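Local coordinates for uncharacterized protein AF_0941 (Archaeoglobus fulgidus, PDB 1YOZ), which is of unknown function, an all-helical archaeal protein of the AF0941-like family, at residues B[27-32]-B[80-85]; B[37-42]-B[107-112]; B[73-78]-B[95-100]. One frame throughout, in Å; residues are numbered along the deposited sequence.

In the fold
Three contacts, largely of apolar side chains, tie together the helices of this all-helical chain, for which no active site is known. Interactions 1 and 3 lie close, about 9 Å between centres, and both use helix 75-88; two polar links also join them, Gln32 OE1 to Asp98 N at 2.7 Å and Lys83 NZ to Lys95 O at 2.8 Å, each a probable hydrogen bond. Interaction 2 sits on the other side of the chain's centre, about 19 Å from interaction 1 and 15 Å from interaction 3, centre to centre. It still meets both through side chains: Leu29 CD1 packs on Met38 CE at 3.4 Å, and Phe39 CE2 on Leu75 CD1 at 4.0 Å.

Interaction 1 of 3, residues B[27-32]-B[80-85]; sequences DKLLDQ and ERLKEF
Leu30 and Leu29 close over Leu82, and Leu30 can be followed outward from its backbone. From CB, which points toward helix 75-88, the chain passes to CG with chi1 at -62°, a torsion that sets CG beside the backbone N and anti to the carbonyl carbon. CG already lies near the CD2 methyl of Leu82, and the fork then splits its work. CD2 meets Leu82 CD2 at 3.7 Å. CD1 lies 4.0 Å from Leu82 CG and 4.1 Å from Lys83 N, with Lys83 CG beside it. Leu30 is the first residue to leave helical geometry after helix 26-29, and Asp31, next in the chain, is the N-cap of helix 32-51, its OD2 bonded to Asn34 N. The contact therefore packs the short link between two successive helices of this all-helical fold against the flank of helix 75-88. Leu82 turns its CD2 to both leucines: Leu29 CD2 comes to 3.5 Å, tighter than usual for two methyls, the two side chains crossing at about a right angle. Leu29 also rests on Phe9, Arg12 and Ile16 of helix 8-18. With Leu30 cut back to an alanine, CG and both methyls go, which would probably open a gap beside Leu82 CD2 and take away the neighbour of Lys83 CG. Beyond CG the Lys83 chain bends at chi3 and leads away from this pair of segments, its NZ hydrogen-bonding to Lys95 O.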
loop_
_atom_site.group_PDB
_atom_site.type_symbol
_atom_site.label_atom_id
_atom_site.label_comp_id
_atom_site.label_asym_id
_atom_site.label_seq_id
_atom_site.Cartn_x
_atom_site.Cartn_y
_atom_site.Cartn_z
ATOM N N ASP B 27 -10.502 -4.570 18.500
ATOM C CA ASP B 27 -11.387 -3.606 19.135
ATOM C C ASP B 27 -10.717 -2.218 19.339
ATOM O O ASP B 27 -11.300 -1.165 19.039
ATOM C CB ASP B 27 -11.875 -4.199 20.467
ATOM C CG ASP B 27 -13.073 -3.479 21.026
ATOM O OD1 ASP B 27 -14.068 -3.308 20.300
ATOM O OD2 ASP B 27 -13.022 -3.081 22.212
ATOM N N LYS B 28 -9.475 -2.204 19.793
ATOM C CA LYS B 28 -8.783 -0.927 19.955
ATOM C C LYS B 28 -8.393 -0.310 18.615
ATOM O O LYS B 28 -8.500 0.923 18.419
ATOM C CB LYS B 28 -7.540 -1.058 20.839
ATOM C CG LYS B 28 -6.563 0.125 20.691
ATOM C CD LYS B 28 -5.448 0.069 21.721
ATOM C CE LYS B 28 -4.394 1.140 21.485
ATOM N NZ LYS B 28 -3.183 0.882 22.355
ATOM N N LEU B 29 -7.938 -1.159 17.701
ATOM C CA LEU B 29 -7.557 -0.680 16.387
ATOM C C LEU B 29 -8.739 0.004 15.644
ATOM O O LEU B 29 -8.532 0.991 14.945
ATOM C CB LEU B 29 -6.906 -1.795 15.554
ATOM C CG LEU B 29 -6.372 -1.456 14.154
ATOM C CD1 LEU B 29 -5.278 -0.403 14.152
ATOM C CD2 LEU B 29 -5.898 -2.727 13.488
ATOM N N LEU B 30 -9.962 -0.496 15.864
ATOM C CA LEU B 30 -11.140 -0.095 15.096
ATOM C C LEU B 30 -12.006 0.961 15.755
ATOM O O LEU B 30 -13.139 1.222 15.304
ATOM C CB LEU B 30 -11.979 -1.311 14.780
ATOM C CG LEU B 30 -11.295 -2.363 13.918
ATOM C CD1 LEU B 30 -12.181 -3.622 13.818
ATOM C CD2 LEU B 30 -10.924 -1.845 12.577
ATOM N N ASP B 31 -11.479 1.544 16.826
ATOM C CA ASP B 31 -12.005 2.769 17.409
ATOM C C ASP B 31 -11.640 3.934 16.495
ATOM O O ASP B 31 -10.473 4.232 16.337
ATOM C CB ASP B 31 -11.437 2.988 18.809
ATOM C CG ASP B 31 -11.990 4.239 19.460
ATOM O OD1 ASP B 31 -12.958 4.164 20.236
ATOM O OD2 ASP B 31 -11.477 5.324 19.165
ATOM N N GLN B 32 -12.648 4.562 15.865
ATOM C CA GLN B 32 -12.389 5.620 14.873
ATOM C C GLN B 32 -11.613 6.813 15.396
ATOM O O GLN B 32 -10.855 7.438 14.644
ATOM C CB GLN B 32 -13.653 6.072 14.121
ATOM C CG GLN B 32 -14.779 6.665 14.982
ATOM C CD GLN B 32 -15.894 7.278 14.123
ATOM O OE1 GLN B 32 -16.119 6.893 12.944
ATOM N NE2 GLN B 32 -16.605 8.239 14.708
ATOM N N GLU B 80 -13.775 -3.139 7.467
ATOM C CA GLU B 80 -14.787 -4.178 7.356
ATOM C C GLU B 80 -14.185 -5.564 7.299
ATOM O O GLU B 80 -14.646 -6.461 7.984
ATOM C CB GLU B 80 -15.640 -3.900 6.114
ATOM C CG GLU B 80 -16.452 -2.613 6.254
ATOM C CD GLU B 80 -17.388 -2.611 7.451
ATOM O OE1 GLU B 80 -17.928 -3.696 7.815
ATOM O OE2 GLU B 80 -17.603 -1.502 8.002
ATOM N N ARG B 81 -13.140 -5.737 6.494
ATOM C CA ARG B 81 -12.300 -6.928 6.559
ATOM C C ARG B 81 -12.001 -7.357 8.002
ATOM O O ARG B 81 -12.140 -8.529 8.359
ATOM C CB ARG B 81 -10.974 -6.662 5.828
ATOM C CG ARG B 81 -10.388 -7.812 5.020
ATOM C CD ARG B 81 -10.053 -9.041 5.880
ATOM N NE ARG B 81 -9.144 -9.980 5.210
ATOM C CZ ARG B 81 -9.117 -11.289 5.448
ATOM N NH1 ARG B 81 -9.959 -11.823 6.329
ATOM N NH2 ARG B 81 -8.255 -12.069 4.796
ATOM N N LEU B 82 -11.589 -6.402 8.831
ATOM C CA LEU B 82 -11.056 -6.726 10.137
ATOM C C LEU B 82 -12.135 -7.104 11.146
ATOM O O LEU B 82 -11.916 -7.999 11.973
ATOM C CB LEU B 82 -10.195 -5.567 10.652
ATOM C CG LEU B 82 -9.406 -5.807 11.939
ATOM C CD1 LEU B 82 -8.581 -7.129 11.857
ATOM C CD2 LEU B 82 -8.514 -4.602 12.224
ATOM N N LYS B 83 -13.268 -6.400 11.075
ATOM C CA LYS B 83 -14.552 -6.783 11.678
ATOM C C LYS B 83 -14.940 -8.210 11.304
ATOM O O LYS B 83 -15.216 -9.037 12.164
ATOM C CB LYS B 83 -15.644 -5.823 11.178
ATOM C CG LYS B 83 -15.749 -4.533 11.967
ATOM C CD LYS B 83 -17.055 -3.784 11.668
ATOM C CE LYS B 83 -18.200 -4.319 12.474
ATOM N NZ LYS B 83 -19.333 -3.395 12.492
ATOM N N GLU B 84 -14.923 -8.489 10.002
ATOM C CA GLU B 84 -15.297 -9.780 9.461
ATOM C C GLU B 84 -14.319 -10.825 9.942
ATOM O O GLU B 84 -14.721 -11.955 10.246
ATOM C CB GLU B 84 -15.401 -9.692 7.924
ATOM C CG GLU B 84 -14.893 -10.873 7.063
ATOM C CD GLU B 84 -14.314 -10.391 5.692
ATOM O OE1 GLU B 84 -13.715 -11.200 4.939
ATOM O OE2 GLU B 84 -14.426 -9.178 5.378
ATOM N N PHE B 85 -13.044 -10.443 10.051
ATOM C CA PHE B 85 -12.023 -11.327 10.607
ATOM C C PHE B 85 -12.219 -11.603 12.092
ATOM O O PHE B 85 -12.190 -12.757 12.519
ATOM C CB PHE B 85 -10.607 -10.777 10.336
ATOM C CG PHE B 85 -9.529 -11.639 10.866
ATOM C CD1 PHE B 85 -8.970 -12.627 10.068
ATOM C CD2 PHE B 85 -9.078 -11.489 12.171
ATOM C CE1 PHE B 85 -7.978 -13.452 10.561
ATOM C CE2 PHE B 85 -8.085 -12.322 12.675
ATOM C CZ PHE B 85 -7.536 -13.303 11.862
#

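Interaction 2 of 3, residues B[37-42]-B[107-112]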
loop_
_atom_site.group_PDB
_atom_site.type_symbol
_atom_site.label_atom_id
_atom_site.label_comp_id
_atom_site.label_asym_id
_atom_site.label_seq_id
_atom_site.Cartn_x
_atom_site.Cartn_y
_atom_site.Cartn_z
ATOM N N GLU B 37 -6.200 9.449 15.184
ATOM C CA GLU B 37 -4.912 9.759 15.836
ATOM C C GLU B 37 -3.709 9.004 15.259
ATOM O O GLU B 37 -2.615 9.563 15.139
ATOM C CB GLU B 37 -5.016 9.626 17.380
ATOM C CG GLU B 37 -3.727 9.983 18.108
ATOM C CD GLU B 37 -3.790 9.604 19.607
ATOM O OE1 GLU B 37 -4.897 9.770 20.208
ATOM O OE2 GLU B 37 -2.747 9.139 20.169
ATOM N N MET B 38 -3.919 7.751 14.830
ATOM C CA MET B 38 -2.890 6.929 14.196
ATOM C C MET B 38 -2.397 7.555 12.899
ATOM O O MET B 38 -1.216 7.665 12.698
ATOM C CB MET B 38 -3.465 5.527 13.854
ATOM C CG MET B 38 -2.578 4.356 14.206
ATOM S SD MET B 38 -3.324 2.781 13.830
ATOM C CE MET B 38 -4.736 2.843 14.809
ATOM N N PHE B 39 -3.317 7.949 12.001
ATOM C CA PHE B 39 -2.898 8.667 10.791
ATOM C C PHE B 39 -2.263 10.015 11.104
ATOM O O PHE B 39 -1.328 10.409 10.414
ATOM C CB PHE B 39 -4.049 8.817 9.771
ATOM C CG PHE B 39 -4.415 7.521 9.104
ATOM C CD1 PHE B 39 -3.709 7.082 7.977
ATOM C CD2 PHE B 39 -5.428 6.742 9.603
ATOM C CE1 PHE B 39 -4.038 5.884 7.346
ATOM C CE2 PHE B 39 -5.781 5.522 8.973
ATOM C CZ PHE B 39 -5.070 5.098 7.867
ATOM N N ARG B 40 -2.782 10.746 12.104
ATOM C CA ARG B 40 -2.074 11.991 12.522
ATOM C C ARG B 40 -0.635 11.674 12.950
ATOM O O ARG B 40 0.299 12.393 12.547
ATOM C CB ARG B 40 -2.753 12.729 13.700
ATOM C CG ARG B 40 -4.052 13.404 13.409
ATOM C CD ARG B 40 -4.573 14.132 14.685
ATOM N NE ARG B 40 -6.012 14.362 14.546
ATOM C CZ ARG B 40 -6.970 13.714 15.209
ATOM N NH1 ARG B 40 -6.674 12.776 16.101
ATOM N NH2 ARG B 40 -8.240 14.033 14.997
ATOM N N SER B 41 -0.448 10.630 13.782
ATOM C CA SER B 41 0.904 10.296 14.201
ATOM C C SER B 41 1.797 9.867 13.060
ATOM O O SER B 41 2.990 10.147 13.086
ATOM C CB SER B 41 0.972 9.231 15.308
ATOM O OG SER B 41 0.026 8.211 15.098
ATOM N N ASP B 42 1.223 9.145 12.079
ATOM C CA ASP B 42 1.948 8.775 10.874
ATOM C C ASP B 42 2.427 9.982 10.092
ATOM O O ASP B 42 3.588 10.015 9.668
ATOM C CB ASP B 42 1.065 7.914 9.951
ATOM C CG ASP B 42 0.982 6.462 10.405
ATOM O OD1 ASP B 42 1.676 6.063 11.402
ATOM O OD2 ASP B 42 0.227 5.713 9.746
ATOM N N LEU B 107 -8.661 14.716 4.415
ATOM C CA LEU B 107 -8.523 16.154 4.394
ATOM C C LEU B 107 -7.369 16.599 5.296
ATOM O O LEU B 107 -6.608 17.497 4.939
ATOM C CB LEU B 107 -9.867 16.817 4.788
ATOM C CG LEU B 107 -10.908 16.994 3.657
ATOM C CD1 LEU B 107 -12.245 17.568 4.229
ATOM C CD2 LEU B 107 -10.386 17.846 2.505
ATOM N N TYR B 108 -7.246 15.991 6.471
ATOM C CA TYR B 108 -6.081 16.258 7.357
ATOM C C TYR B 108 -4.732 15.950 6.677
ATOM O O TYR B 108 -3.758 16.704 6.802
ATOM C CB TYR B 108 -6.195 15.464 8.690
ATOM C CG TYR B 108 -5.051 15.711 9.646
ATOM C CD1 TYR B 108 -5.188 16.611 10.713
ATOM C CD2 TYR B 108 -3.823 15.063 9.485
ATOM C CE1 TYR B 108 -4.139 16.862 11.573
ATOM C CE2 TYR B 108 -2.766 15.289 10.348
ATOM C CZ TYR B 108 -2.922 16.189 11.410
ATOM O OH TYR B 108 -1.844 16.435 12.276
ATOM N N ILE B 109 -4.653 14.829 5.978
ATOM C CA ILE B 109 -3.392 14.447 5.272
ATOM C C ILE B 109 -3.125 15.470 4.167
ATOM O O ILE B 109 -1.980 15.931 3.918
ATOM C CB ILE B 109 -3.486 12.988 4.667
ATOM C CG1 ILE B 109 -3.525 11.920 5.790
ATOM C CG2 ILE B 109 -2.354 12.740 3.678
ATOM C CD1 ILE B 109 -4.063 10.557 5.393
ATOM N N ASP B 110 -4.226 15.827 3.494
ATOM C CA ASP B 110 -4.195 16.786 2.427
ATOM C C ASP B 110 -3.571 18.068 2.959
ATOM O O ASP B 110 -2.778 18.688 2.273
ATOM C CB ASP B 110 -5.633 17.010 1.912
ATOM C CG ASP B 110 -5.685 17.790 0.647
ATOM O OD1 ASP B 110 -4.938 17.445 -0.291
ATOM O OD2 ASP B 110 -6.484 18.752 0.591
ATOM N N ARG B 111 -3.931 18.423 4.190
ATOM C CA ARG B 111 -3.423 19.578 4.936
ATOM C C ARG B 111 -1.901 19.500 5.218
ATOM O O ARG B 111 -1.143 20.396 4.840
ATOM C CB ARG B 111 -4.264 19.702 6.233
ATOM C CG ARG B 111 -3.937 20.836 7.200
ATOM C CD ARG B 111 -4.655 20.640 8.528
ATOM N NE ARG B 111 -3.828 21.134 9.626
ATOM C CZ ARG B 111 -4.155 21.105 10.916
ATOM N NH1 ARG B 111 -5.312 20.589 11.323
ATOM N NH2 ARG B 111 -3.302 21.587 11.816
ATOM N N VAL B 112 -1.436 18.420 5.851
ATOM C CA VAL B 112 0.021 18.314 6.160
ATOM C C VAL B 112 0.920 18.046 4.940
ATOM O O VAL B 112 2.124 18.370 4.940
ATOM C CB VAL B 112 0.330 17.315 7.351
ATOM C CG1 VAL B 112 -0.877 16.608 7.815
ATOM C CG2 VAL B 112 1.405 16.327 6.995
HETATM O O HOH W 1 0.403 15.122 12.369
#
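Phe39 and Arg40 carry this side of the contact, meeting Ile109 and Tyr108 of helix 99-113. Phe39 comes first along helix 32-51. Its CB points toward the partner helix, and the ring's CD1 approaches Ile109 CD1 at 4.3 Å, a loose apolar touch. The Ile109 methyl is brought there by the extended far end of its side chain, although its CB is not aimed at the other segment. Phe39 also touches Phe9, Leu67 and Val71, so this half of the contact belongs to the interior of the helical bundle.

Arg40 follows, and its aliphatic stem does the work. With chi1 at -71°, CG stands beside the backbone N and is carried over one face of the Tyr108 ring, toward the rim, Arg40 CG 3.6 Å from Tyr108 CZ. This is a CH-pi contact, CG lying 3.9 Å from the ring centroid and 20° off the normal. The stem runs extended from CG to NE and crosses the tyrosine side chain at about a right angle. The guanidinium stands almost perpendicular to the ring, the planes 84° apart, and Arg40 CZ is 6.0 Å from the Tyr108 ring centroid, so any cation-pi attraction to this tyrosine is weak at most; the guanidinium has a cation-pi partner in Phe36. Tyr108 has CG anti to its own backbone N, which reaches the ring out to Arg40. One water, in the plane of the ring at its edge, bridges the helices: it donates to Arg40 O at 2.7 Å and pairs with Tyr108 OH at 2.6 Å.

The chemistry implies that the helices are held here mainly by non-polar packing, probably with little help from the arginine's charge, and by one water linking the phenol to the helix backbone.

Interaction 3 of 3, residues B[73-78]-B[95-100]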
loop_
_atom_site.group_PDB
_atom_site.type_symbol
_atom_site.label_atom_id
_atom_site.label_comp_id
_atom_site.label_asym_id
_atom_site.label_seq_id
_atom_site.Cartn_x
_atom_site.Cartn_y
_atom_site.Cartn_z
ATOM N N SER B 73 -9.795 5.374 -0.260
ATOM C CA SER B 73 -10.172 4.236 -1.122
ATOM C C SER B 73 -10.029 2.842 -0.511
ATOM O O SER B 73 -10.606 1.906 -1.050
ATOM C CB SER B 73 -9.345 4.226 -2.412
ATOM O OG SER B 73 -9.551 5.387 -3.206
ATOM N N GLN B 74 -9.242 2.665 0.558
ATOM C CA GLN B 74 -9.032 1.340 1.128
ATOM C C GLN B 74 -9.391 1.252 2.595
ATOM O O GLN B 74 -9.661 0.165 3.091
ATOM C CB GLN B 74 -7.566 0.888 1.001
ATOM C CG GLN B 74 -7.098 0.488 -0.384
ATOM C CD GLN B 74 -7.865 -0.717 -0.929
ATOM O OE1 GLN B 74 -7.910 -1.793 -0.306
ATOM N NE2 GLN B 74 -8.470 -0.539 -2.101
ATOM N N LEU B 75 -9.309 2.363 3.325
ATOM C CA LEU B 75 -9.528 2.290 4.786
ATOM C C LEU B 75 -10.901 1.677 5.172
ATOM O O LEU B 75 -10.959 0.799 6.039
ATOM C CB LEU B 75 -9.263 3.652 5.457
ATOM C CG LEU B 75 -9.648 3.841 6.934
ATOM C CD1 LEU B 75 -8.740 3.017 7.848
ATOM C CD2 LEU B 75 -9.587 5.328 7.332
ATOM N N SER B 76 -12.003 2.087 4.525
ATOM C CA SER B 76 -13.318 1.421 4.849
ATOM C C SER B 76 -13.340 -0.082 4.591
ATOM O O SER B 76 -13.950 -0.844 5.332
ATOM C CB SER B 76 -14.506 2.069 4.098
ATOM O OG SER B 76 -14.308 1.966 2.692
ATOM N N ILE B 77 -12.659 -0.522 3.541
ATOM C CA ILE B 77 -12.609 -1.941 3.197
ATOM C C ILE B 77 -11.846 -2.765 4.233
ATOM O O ILE B 77 -12.255 -3.886 4.638
ATOM C CB ILE B 77 -11.929 -2.158 1.854
ATOM C CG1 ILE B 77 -12.811 -1.674 0.699
ATOM C CG2 ILE B 77 -11.608 -3.636 1.682
ATOM C CD1 ILE B 77 -12.391 -0.411 0.039
ATOM N N HIS B 78 -10.700 -2.219 4.632
ATOM C CA HIS B 78 -9.891 -2.878 5.605
ATOM C C HIS B 78 -10.536 -2.844 6.967
ATOM O O HIS B 78 -10.371 -3.773 7.745
ATOM C CB HIS B 78 -8.481 -2.282 5.606
ATOM C CG HIS B 78 -7.661 -2.722 4.439
ATOM N ND1 HIS B 78 -6.510 -2.077 4.050
ATOM C CD2 HIS B 78 -7.827 -3.752 3.575
ATOM C CE1 HIS B 78 -6.008 -2.677 2.986
ATOM N NE2 HIS B 78 -6.791 -3.697 2.678
ATOM N N LYS B 95 -18.315 -1.807 16.573
ATOM C CA LYS B 95 -17.797 -0.479 16.189
ATOM C C LYS B 95 -18.067 -0.308 14.694
ATOM O O LYS B 95 -18.143 -1.300 13.946
ATOM C CB LYS B 95 -16.289 -0.398 16.405
ATOM C CG LYS B 95 -15.801 -0.572 17.842
ATOM C CD LYS B 95 -14.725 0.428 18.085
ATOM C CE LYS B 95 -13.962 0.225 19.368
ATOM N NZ LYS B 95 -14.743 -0.378 20.480
ATOM N N LYS B 96 -18.201 0.946 14.272
ATOM C CA LYS B 96 -18.299 1.321 12.850
ATOM C C LYS B 96 -17.501 2.610 12.554
ATOM O O LYS B 96 -17.070 3.319 13.463
ATOM C CB LYS B 96 -19.761 1.455 12.413
ATOM C CG LYS B 96 -20.644 2.061 13.480
ATOM C CD LYS B 96 -22.114 2.206 13.046
ATOM C CE LYS B 96 -22.286 3.393 12.039
ATOM N NZ LYS B 96 -21.596 4.709 12.434
ATOM N N LEU B 97 -17.288 2.883 11.264
ATOM C CA LEU B 97 -16.417 3.985 10.850
ATOM C C LEU B 97 -17.276 4.994 10.097
ATOM O O LEU B 97 -17.802 4.674 9.038
ATOM C CB LEU B 97 -15.314 3.454 9.931
ATOM C CG LEU B 97 -14.245 4.358 9.292
ATOM C CD1 LEU B 97 -13.430 5.180 10.298
ATOM C CD2 LEU B 97 -13.335 3.513 8.410
ATOM N N ASP B 98 -17.432 6.186 10.653
ATOM C CA ASP B 98 -18.218 7.245 9.990
ATOM C C ASP B 98 -17.587 7.691 8.647
ATOM O O ASP B 98 -16.410 8.030 8.609
ATOM C CB ASP B 98 -18.319 8.466 10.914
ATOM C CG ASP B 98 -19.185 8.213 12.117
ATOM O OD1 ASP B 98 -20.016 7.273 12.045
ATOM O OD2 ASP B 98 -19.055 8.961 13.128
ATOM N N PRO B 99 -18.363 7.661 7.540
ATOM C CA PRO B 99 -17.909 8.305 6.302
ATOM C C PRO B 99 -17.317 9.693 6.499
ATOM O O PRO B 99 -16.314 10.043 5.852
ATOM C CB PRO B 99 -19.184 8.377 5.449
ATOM C CG PRO B 99 -19.958 7.084 5.864
ATOM C CD PRO B 99 -19.656 6.961 7.372
ATOM N N GLU B 100 -17.915 10.478 7.396
ATOM C CA GLU B 100 -17.390 11.812 7.690
ATOM C C GLU B 100 -15.986 11.724 8.275
ATOM O O GLU B 100 -15.173 12.615 8.067
ATOM C CB GLU B 100 -18.314 12.586 8.646
ATOM C CG GLU B 100 -19.775 12.659 8.223
ATOM C CD GLU B 100 -20.509 11.296 8.230
ATOM O OE1 GLU B 100 -20.288 10.478 9.167
ATOM O OE2 GLU B 100 -21.306 11.045 7.282
#
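Leu97 sends one methyl, CD2, into the side of helix 75-88, where Leu75 and Ser76 receive it. This is the packed part of the contact: CD2 lies 4.0 Å from Leu75 CG and 4.1 Å from Ser76 CA, ordinary van der Waals separations without strain. The methyl thus meets the branch point of one leucine and the backbone of the next residue. Leu97 points its CB toward the helix and, with chi1 at 179°, holds CG anti to the backbone N, which carries CD2 to helix 75-88. Leu75, buried, brings its CG to this methyl, and the two leucines cross at about a right angle. No hydrogen bond joins the two segments.

The outer side is looser and more polar. Ser76 CB comes no nearer than 4.7 Å, to Leu97 CD2, marking the edge of the contact. On either side of Leu97 in sequence, Lys96 and Asp98 pair with each other, Lys96 NZ to Asp98 OD1 at 3.0 Å, a salt bridge spanning the leucine between them along the chain. Asp98 occupies the N-cap position of helix 99-113, but its side chain makes no capping bond. Gln74, at the N-cap of helix 75-88, has a close polar pair with Gln74 of the second subunit whose nature is not decided.

The loop leading into helix 99-113 is tied to helix 75-88 here through Leu97, which also rests on Gln32 and on Ile102, while Leu75 reaches inward to Phe9 of helix 8-18, Ile35 and Phe39 of helix 32-51, and Ile105 of helix 99-113.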